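Local coordinates for protein uroporphyrinogen III cosynthase (HemD) (Helicobacter pylori, PDB 3P9Z) that probably catalyses the cyclisation of linear hydroxymethylbilane to the macrocycle uroporphyrinogen III, with loss of water, in the porphyrin pathway, at residues A[216-219]-A[220-224]; A[197-201]-A[202-206]; A[47-50]-A[51-55]. One frame throughout, in Å; residues are numbered along the deposited sequence.

Interaction 1 of 3, residues A[216-219]-A[220-224]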
loop_
_atom_site.group_PDB
_atom_site.type_symbol
_atom_site.label_atom_id
_atom_site.label_comp_id
_atom_site.label_asym_id
_atom_site.label_seq_id
_atom_site.Cartn_x
_atom_site.Cartn_y
_atom_site.Cartn_z
ATOM N N ALA A 216 -5.887 -9.380 13.088
ATOM C CA ALA A 216 -5.021 -10.472 13.535
ATOM C C ALA A 216 -3.702 -9.984 14.145
ATOM O O ALA A 216 -3.175 -10.630 15.049
ATOM C CB ALA A 216 -4.758 -11.470 12.394
ATOM N N CYS A 217 -3.178 -8.850 13.674
ATOM C CA CYS A 217 -1.976 -8.263 14.267
ATOM C C CYS A 217 -2.214 -7.838 15.719
ATOM O O CYS A 217 -1.333 -7.965 16.578
ATOM C CB CYS A 217 -1.510 -7.032 13.484
ATOM S SG CYS A 217 -0.804 -7.353 11.863
ATOM N N LEU A 218 -3.385 -7.264 15.976
ATOM C CA LEU A 218 -3.705 -6.834 17.327
ATOM C C LEU A 218 -3.954 -8.024 18.272
ATOM O O LEU A 218 -3.508 -7.993 19.429
ATOM C CB LEU A 218 -4.885 -5.855 17.336
ATOM C CG LEU A 218 -5.211 -5.237 18.697
ATOM C CD1 LEU A 218 -3.986 -4.520 19.310
ATOM C CD2 LEU A 218 -6.423 -4.288 18.581
ATOM N N GLU A 219 -4.646 -9.058 17.786
ATOM C CA GLU A 219 -4.856 -10.257 18.600
ATOM C C GLU A 219 -3.502 -10.773 19.062
ATOM O O GLU A 219 -3.295 -11.004 20.244
ATOM C CB GLU A 219 -5.607 -11.361 17.838
ATOM C CG GLU A 219 -7.072 -11.104 17.626
ATOM C CD GLU A 219 -7.895 -11.179 18.914
ATOM O OE1 GLU A 219 -7.505 -11.910 19.872
ATOM O OE2 GLU A 219 -8.951 -10.511 18.954
ATOM N N LEU A 220 -2.574 -10.905 18.123
ATOM C CA LEU A 220 -1.227 -11.362 18.439
ATOM C C LEU A 220 -0.549 -10.423 19.438
ATOM O O LEU A 220 -0.018 -10.886 20.449
ATOM C CB LEU A 220 -0.382 -11.528 17.166
ATOM C CG LEU A 220 1.082 -12.004 17.300
ATOM C CD1 LEU A 220 1.216 -13.287 18.133
ATOM C CD2 LEU A 220 1.686 -12.206 15.906
ATOM N N ALA A 221 -0.583 -9.114 19.165
ATOM C CA ALA A 221 0.022 -8.130 20.069
ATOM C C ALA A 221 -0.534 -8.229 21.488
ATOM O O ALA A 221 0.231 -8.254 22.465
ATOM C CB ALA A 221 -0.140 -6.705 19.517
ATOM N N LEU A 222 -1.858 -8.317 21.599
ATOM C CA LEU A 222 -2.513 -8.385 22.910
ATOM C C LEU A 222 -2.182 -9.669 23.668
ATOM O O LEU A 222 -2.103 -9.649 24.889
ATOM C CB LEU A 222 -4.023 -8.228 22.788
ATOM C CG LEU A 222 -4.526 -6.848 22.342
ATOM C CD1 LEU A 222 -6.009 -6.933 22.010
ATOM C CD2 LEU A 222 -4.270 -5.811 23.425
ATOM N N SER A 223 -1.984 -10.774 22.953
ATOM C CA SER A 223 -1.596 -12.026 23.605
ATOM C C SER A 223 -0.209 -11.916 24.256
ATOM O O SER A 223 0.186 -12.764 25.050
ATOM C CB SER A 223 -1.605 -13.178 22.599
ATOM O OG SER A 223 -0.546 -13.035 21.671
ATOM N N LEU A 224 0.523 -10.864 23.906
ATOM C CA LEU A 224 1.909 -10.705 24.340
ATOM C C LEU A 224 2.107 -9.543 25.314
ATOM O O LEU A 224 3.207 -9.355 25.844
ATOM C CB LEU A 224 2.846 -10.546 23.124
ATOM C CG LEU A 224 3.066 -11.765 22.224
ATOM C CD1 LEU A 224 3.671 -11.345 20.905
ATOM C CD2 LEU A 224 3.951 -12.826 22.897
#

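Interaction 2 of 3, residues A[197-201]-A[202-206]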
loop_
_atom_site.group_PDB
_atom_site.type_symbol
_atom_site.label_atom_id
_atom_site.label_comp_id
_atom_site.label_asym_id
_atom_site.label_seq_id
_atom_site.Cartn_x
_atom_site.Cartn_y
_atom_site.Cartn_z
ATOM N N LEU A 197 10.109 -11.626 6.627
ATOM C CA LEU A 197 11.346 -12.095 6.004
ATOM C C LEU A 197 12.277 -10.937 5.640
ATOM O O LEU A 197 13.509 -11.085 5.629
ATOM C CB LEU A 197 11.048 -13.006 4.797
ATOM C CG LEU A 197 10.383 -14.344 5.177
ATOM C CD1 LEU A 197 9.927 -15.143 3.950
ATOM C CD2 LEU A 197 11.324 -15.187 6.021
ATOM N N TYR A 198 11.687 -9.776 5.375
ATOM C CA TYR A 198 12.482 -8.557 5.233
ATOM C C TYR A 198 13.167 -8.217 6.561
ATOM O O TYR A 198 14.385 -8.008 6.608
ATOM C CB TYR A 198 11.628 -7.381 4.760
ATOM C CG TYR A 198 12.408 -6.098 4.864
ATOM C CD1 TYR A 198 13.321 -5.742 3.869
ATOM C CD2 TYR A 198 12.293 -5.285 5.991
ATOM C CE1 TYR A 198 14.083 -4.568 3.975
ATOM C CE2 TYR A 198 13.062 -4.106 6.115
ATOM C CZ TYR A 198 13.940 -3.764 5.102
ATOM O OH TYR A 198 14.686 -2.622 5.206
ATOM N N LEU A 199 12.389 -8.163 7.642
ATOM C CA LEU A 199 12.957 -7.961 8.980
ATOM C C LEU A 199 14.067 -8.968 9.332
ATOM O O LEU A 199 15.106 -8.610 9.884
ATOM C CB LEU A 199 11.860 -7.990 10.056
ATOM C CG LEU A 199 10.967 -6.741 10.083
ATOM C CD1 LEU A 199 9.764 -6.951 10.996
ATOM C CD2 LEU A 199 11.757 -5.517 10.523
ATOM N N GLN A 200 13.831 -10.233 9.012
ATOM C CA GLN A 200 14.811 -11.281 9.309
ATOM C C GLN A 200 16.120 -11.084 8.510
ATOM O O GLN A 200 17.211 -11.364 9.014
ATOM C CB GLN A 200 14.173 -12.633 9.013
ATOM C CG GLN A 200 15.066 -13.830 9.220
ATOM C CD GLN A 200 14.320 -15.121 8.949
ATOM O OE1 GLN A 200 13.236 -15.366 9.502
ATOM N NE2 GLN A 200 14.889 -15.950 8.087
ATOM N N GLU A 201 16.002 -10.583 7.276
ATOM C CA GLU A 201 17.160 -10.211 6.461
ATOM C C GLU A 201 17.979 -9.150 7.200
ATOM O O GLU A 201 19.209 -9.138 7.130
ATOM C CB GLU A 201 16.693 -9.702 5.077
ATOM C CG GLU A 201 17.795 -9.064 4.191
ATOM C CD GLU A 201 17.261 -8.474 2.873
ATOM O OE1 GLU A 201 16.025 -8.485 2.653
ATOM O OE2 GLU A 201 18.081 -7.996 2.056
ATOM N N GLN A 202 17.279 -8.278 7.932
ATOM C CA GLN A 202 17.918 -7.222 8.709
ATOM C C GLN A 202 18.406 -7.740 10.067
ATOM O O GLN A 202 18.882 -6.970 10.885
ATOM C CB GLN A 202 16.961 -6.030 8.910
ATOM C CG GLN A 202 16.323 -5.446 7.620
ATOM C CD GLN A 202 17.327 -5.162 6.498
ATOM O OE1 GLN A 202 17.217 -5.708 5.406
ATOM N NE2 GLN A 202 18.296 -4.301 6.762
ATOM N N GLY A 203 18.263 -9.035 10.324
ATOM C CA GLY A 203 18.645 -9.597 11.627
ATOM C C GLY A 203 17.602 -9.447 12.723
ATOM O O GLY A 203 17.896 -9.631 13.906
ATOM N N ILE A 204 16.372 -9.127 12.336
ATOM C CA ILE A 204 15.320 -8.898 13.317
ATOM C C ILE A 204 14.229 -9.968 13.308
ATOM O O ILE A 204 13.517 -10.130 12.321
ATOM C CB ILE A 204 14.718 -7.503 13.162
ATOM C CG1 ILE A 204 15.788 -6.453 13.513
ATOM C CG2 ILE A 204 13.509 -7.332 14.072
ATOM C CD1 ILE A 204 15.635 -5.156 12.781
ATOM N N PRO A 205 14.084 -10.685 14.432
ATOM C CA PRO A 205 13.014 -11.678 14.539
ATOM C C PRO A 205 11.658 -11.000 14.752
ATOM O O PRO A 205 11.585 -9.877 15.274
ATOM C CB PRO A 205 13.404 -12.478 15.791
ATOM C CG PRO A 205 14.165 -11.467 16.661
ATOM C CD PRO A 205 14.931 -10.626 15.644
ATOM N N SER A 206 10.593 -11.668 14.343
ATOM C CA SER A 206 9.255 -11.179 14.606
ATOM C C SER A 206 8.288 -12.346 14.613
ATOM O O SER A 206 8.563 -13.385 14.018
ATOM C CB SER A 206 8.825 -10.165 13.535
ATOM O OG SER A 206 8.757 -10.795 12.268
#

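Interaction 3 of 3, residues A[47-50]-A[51-55]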
loop_
_atom_site.group_PDB
_atom_site.type_symbol
_atom_site.label_atom_id
_atom_site.label_comp_id
_atom_site.label_asym_id
_atom_site.label_seq_id
_atom_site.Cartn_x
_atom_site.Cartn_y
_atom_site.Cartn_z
ATOM N N ASN A 47 -4.226 3.786 -3.420
ATOM C CA ASN A 47 -3.465 5.033 -3.464
ATOM C C ASN A 47 -3.361 5.639 -4.858
ATOM O O ASN A 47 -3.255 6.863 -5.005
ATOM C CB ASN A 47 -2.094 4.837 -2.825
ATOM C CG ASN A 47 -2.202 4.605 -1.324
ATOM O OD1 ASN A 47 -2.733 5.446 -0.601
ATOM N ND2 ASN A 47 -1.739 3.450 -0.859
ATOM N N ALA A 48 -3.405 4.774 -5.870
ATOM C CA ALA A 48 -3.478 5.212 -7.266
ATOM C C ALA A 48 -4.843 5.836 -7.571
ATOM O O ALA A 48 -4.921 6.802 -8.324
ATOM C CB ALA A 48 -3.172 4.054 -8.222
ATOM N N VAL A 49 -5.912 5.315 -6.959
ATOM C CA VAL A 49 -7.230 5.948 -7.092
ATOM C C VAL A 49 -7.241 7.349 -6.450
ATOM O O VAL A 49 -7.669 8.332 -7.079
ATOM C CB VAL A 49 -8.379 5.067 -6.512
ATOM C CG1 VAL A 49 -9.747 5.707 -6.779
ATOM C CG2 VAL A 49 -8.323 3.633 -7.100
ATOM N N PHE A 50 -6.749 7.441 -5.210
ATOM C CA PHE A 50 -6.721 8.727 -4.496
ATOM C C PHE A 50 -5.871 9.775 -5.203
ATOM O O PHE A 50 -6.203 10.950 -5.197
ATOM C CB PHE A 50 -6.214 8.547 -3.067
ATOM C CG PHE A 50 -7.100 7.705 -2.219
ATOM C CD1 PHE A 50 -8.485 7.807 -2.322
ATOM C CD2 PHE A 50 -6.551 6.808 -1.301
ATOM C CE1 PHE A 50 -9.320 7.021 -1.523
ATOM C CE2 PHE A 50 -7.372 6.013 -0.501
ATOM C CZ PHE A 50 -8.756 6.109 -0.609
ATOM N N SER A 51 -4.772 9.330 -5.794
ATOM C CA SER A 51 -3.915 10.180 -6.589
ATOM C C SER A 51 -4.690 10.800 -7.747
ATOM O O SER A 51 -4.612 12.004 -7.959
ATOM C CB SER A 51 -2.721 9.385 -7.130
ATOM O OG SER A 51 -1.884 10.230 -7.925
ATOM N N LEU A 52 -5.427 9.985 -8.500
ATOM C CA LEU A 52 -6.220 10.496 -9.639
ATOM C C LEU A 52 -7.266 11.515 -9.189
ATOM O O LEU A 52 -7.360 12.603 -9.750
ATOM C CB LEU A 52 -6.882 9.346 -10.416
ATOM C CG LEU A 52 -5.974 8.377 -11.181
ATOM C CD1 LEU A 52 -6.826 7.308 -11.834
ATOM C CD2 LEU A 52 -5.109 9.097 -12.227
ATOM N N LEU A 53 -8.019 11.163 -8.152
ATOM C CA LEU A 53 -8.998 12.059 -7.543
ATOM C C LEU A 53 -8.447 13.458 -7.177
ATOM O O LEU A 53 -9.117 14.474 -7.403
ATOM C CB LEU A 53 -9.617 11.386 -6.309
ATOM C CG LEU A 53 -10.490 10.162 -6.610
ATOM C CD1 LEU A 53 -10.906 9.478 -5.325
ATOM C CD2 LEU A 53 -11.726 10.556 -7.427
ATOM N N GLU A 54 -7.233 13.501 -6.629
ATOM C CA GLU A 54 -6.621 14.758 -6.201
ATOM C C GLU A 54 -5.995 15.573 -7.335
ATOM O O GLU A 54 -6.292 16.761 -7.477
ATOM C CB GLU A 54 -5.597 14.527 -5.076
ATOM C CG GLU A 54 -5.007 15.823 -4.533
ATOM C CD GLU A 54 -4.167 15.645 -3.271
ATOM O OE1 GLU A 54 -4.685 15.084 -2.275
ATOM O OE2 GLU A 54 -2.989 16.091 -3.276
ATOM N N THR A 55 -5.120 14.954 -8.130
ATOM C CA THR A 55 -4.378 15.686 -9.156
ATOM C C THR A 55 -5.275 16.102 -10.326
ATOM O O THR A 55 -4.922 16.999 -11.086
ATOM C CB THR A 55 -3.218 14.865 -9.741
ATOM O OG1 THR A 55 -3.752 13.697 -10.364
ATOM C CG2 THR A 55 -2.201 14.466 -8.659
#

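Interaction 1 of 3, residues A[216-219]-A[220-224]
Leu218 turns its CG opposite the backbone N (chi1 -174°), whereas Leu222, one turn further on, keeps its CG beside the N and opposite the carbonyl carbon (chi1 -68°). These two settings bring the isobutyl groups together, although the CB of Leu218 sets out away from the later turn. Both lie on helix 214-223, the last helix of the chain, which packs on the parallel strands of the alpha/beta domain that holds both chain termini. The leucines meet at a slant rather than alongside: CG of Leu218 is 3.8 Å from CD1 of Leu222, and CD1 of Leu218 is 3.9 Å from CG of Leu222. Both touch Tyr18, Leu218 also Trp9 and Leu222 also Ile7, so branched apolar side chains suit this face.

Beneath this pair the backbone runs in regular i to i+4 bonds. Leu222 N reaches Leu218 O at 2.7 Å and is almost straight at the hydrogen (167°). The same carbonyl is brushed by CG of Leu222 at 3.3 Å, so amide and side chain of Leu222 crowd the same oxygen. Ala221 N binds Cys217 O at 2.9 Å, and the small methyl of Ala221 sits close to that oxygen, a compact choice for a buried position where the helix comes down on Ile166 and Ile189 of the sheet. Cys217, also buried, turns the same way, touching Trp9 and Ile166. Glu219, by contrast, is exposed, its carboxylate meeting nothing in the later turn, as suits a charged residue on the outer side of the helix. At the C-terminal end Ser223 N bonds to Glu219 O at 3.0 Å, while its hydroxyl folds back over the last turn to donate a short hydrogen bond of 2.5 Å from Ser223 OG to Leu220 O.

Interaction 2 of 3, residues A[197-201]-A[202-206]
Gln202 lays its side chain over one face of the Tyr198 ring. The two side chains meet at an angle, yet the flat groups are nearly parallel, the amide plane only 18° from the ring plane. The first touch is a CH-pi contact: CG of Gln202 stands 4.1 Å from the ring centroid of Tyr198, displaced toward the rim. A bend at chi2 (-49°) then carries the amide along the ring, so that OE1 of Gln202 comes to 3.6 Å from CE1 of Tyr198. The flexible methylenes of glutamine can follow the aromatic surface while its amide lies nearly flat along the ring; the residue as a whole is exposed. Glu201 runs beside Gln202 in the same direction, its CG 3.6 Å from Gln202 OE1. Tyr198 itself packs against Ile170 and Lys174 of helix 170-179.

Behind these side chains helix 193-201 ends in a Schellman motif. Gly203 takes a positive phi (83°), for which glycine is suited because a side chain would press against the preceding carbonyl oxygen. With the chain reversed there, Ile204 N returns to Leu199 O at 2.8 Å, and Gly203 N to Gln200 O at 2.9 Å; both donors stand above the plane of the carbonyl they bind. Leu199 O also accepts a weak bond from Gln202 N, whose straighter bond goes to Tyr198 O. The apolar pair that belongs to this motif is present as well: CB of Leu199 and CB of Ile204 lie 4.2 Å apart, two buried aliphatic residues that also contact Ala173 and Leu177, respectively, of helix 170-179. Further along, where the chain heads into strand 206-208, OG of Ser206 approaches CD1 of Leu199 to 4.2 Å, while its hydrogen bond is with Ser190 OG on the neighbouring strand.

Interaction 3 of 3, residues A[47-50]-A[51-55]
Helix 46-55 follows strand 40-43 almost directly, and side chains on successive turns of it touch along one side. Leu53 is the centre of these contacts: its CB points back toward the preceding turn, and with CG held beside the backbone N (chi1 -67°) its CD1 reaches two earlier side chains at once. That methyl is 4.2 Å from CG1 of Val49 and equally 4.2 Å from CD1 of Phe50. It meets the phenyl ring at an edge, close to the ring plane, not over a face. Beneath it CG of Leu53 lies 3.4 Å from Val49 O, the oxygen that receives Leu53 N at 3.0 Å in a practically linear bond (177° at the hydrogen).

The neighbouring amides repeat the pattern, Ser51 N binding Asn47 O at 3.0 Å and Leu52 N binding Ala48 O at 3.2 Å. Residue types follow the side they occupy. Ala48, Val49 and Leu52 are buried and pack on Phe43 of the preceding strand, where the short methyl of Ala48 lets the helix come close. Leu53, together with Val49 and Leu52, also touches Phe86. Ser51 is buried too, but its small hydroxyl is provided for: OG bonds to Val141 O of strand 135-146. Exposed Glu54 touches Tyr28 of strand 19-28. Helix 46-55 is the first part of the connection, which also holds helix 60-66, from strand 40-43 to the neighbouring parallel strand 70-72, a beta-alpha-beta crossover of alpha/beta domains.

In the fold
From the N terminus, interaction 3 comes first, within helix 46-55; interaction 2 follows at the end of helix 193-201, and interaction 1 lies in helix 214-223. The three are strictly in series, without nesting or crossing, and each is local: interactions 1 and 3 each link turns within a single helix, while interaction 2 closes the short turn leading into strand 206-208. Interactions 1 and 2 share the domain with the chain termini, their nearest atoms about 7 Å apart. Interaction 3 sits on the opposite side of the chain's centre, its centre about 33 Å from the centre of each of the other two, in the other alpha/beta domain. The long strands 19-28 and 135-146 bridge the two halves.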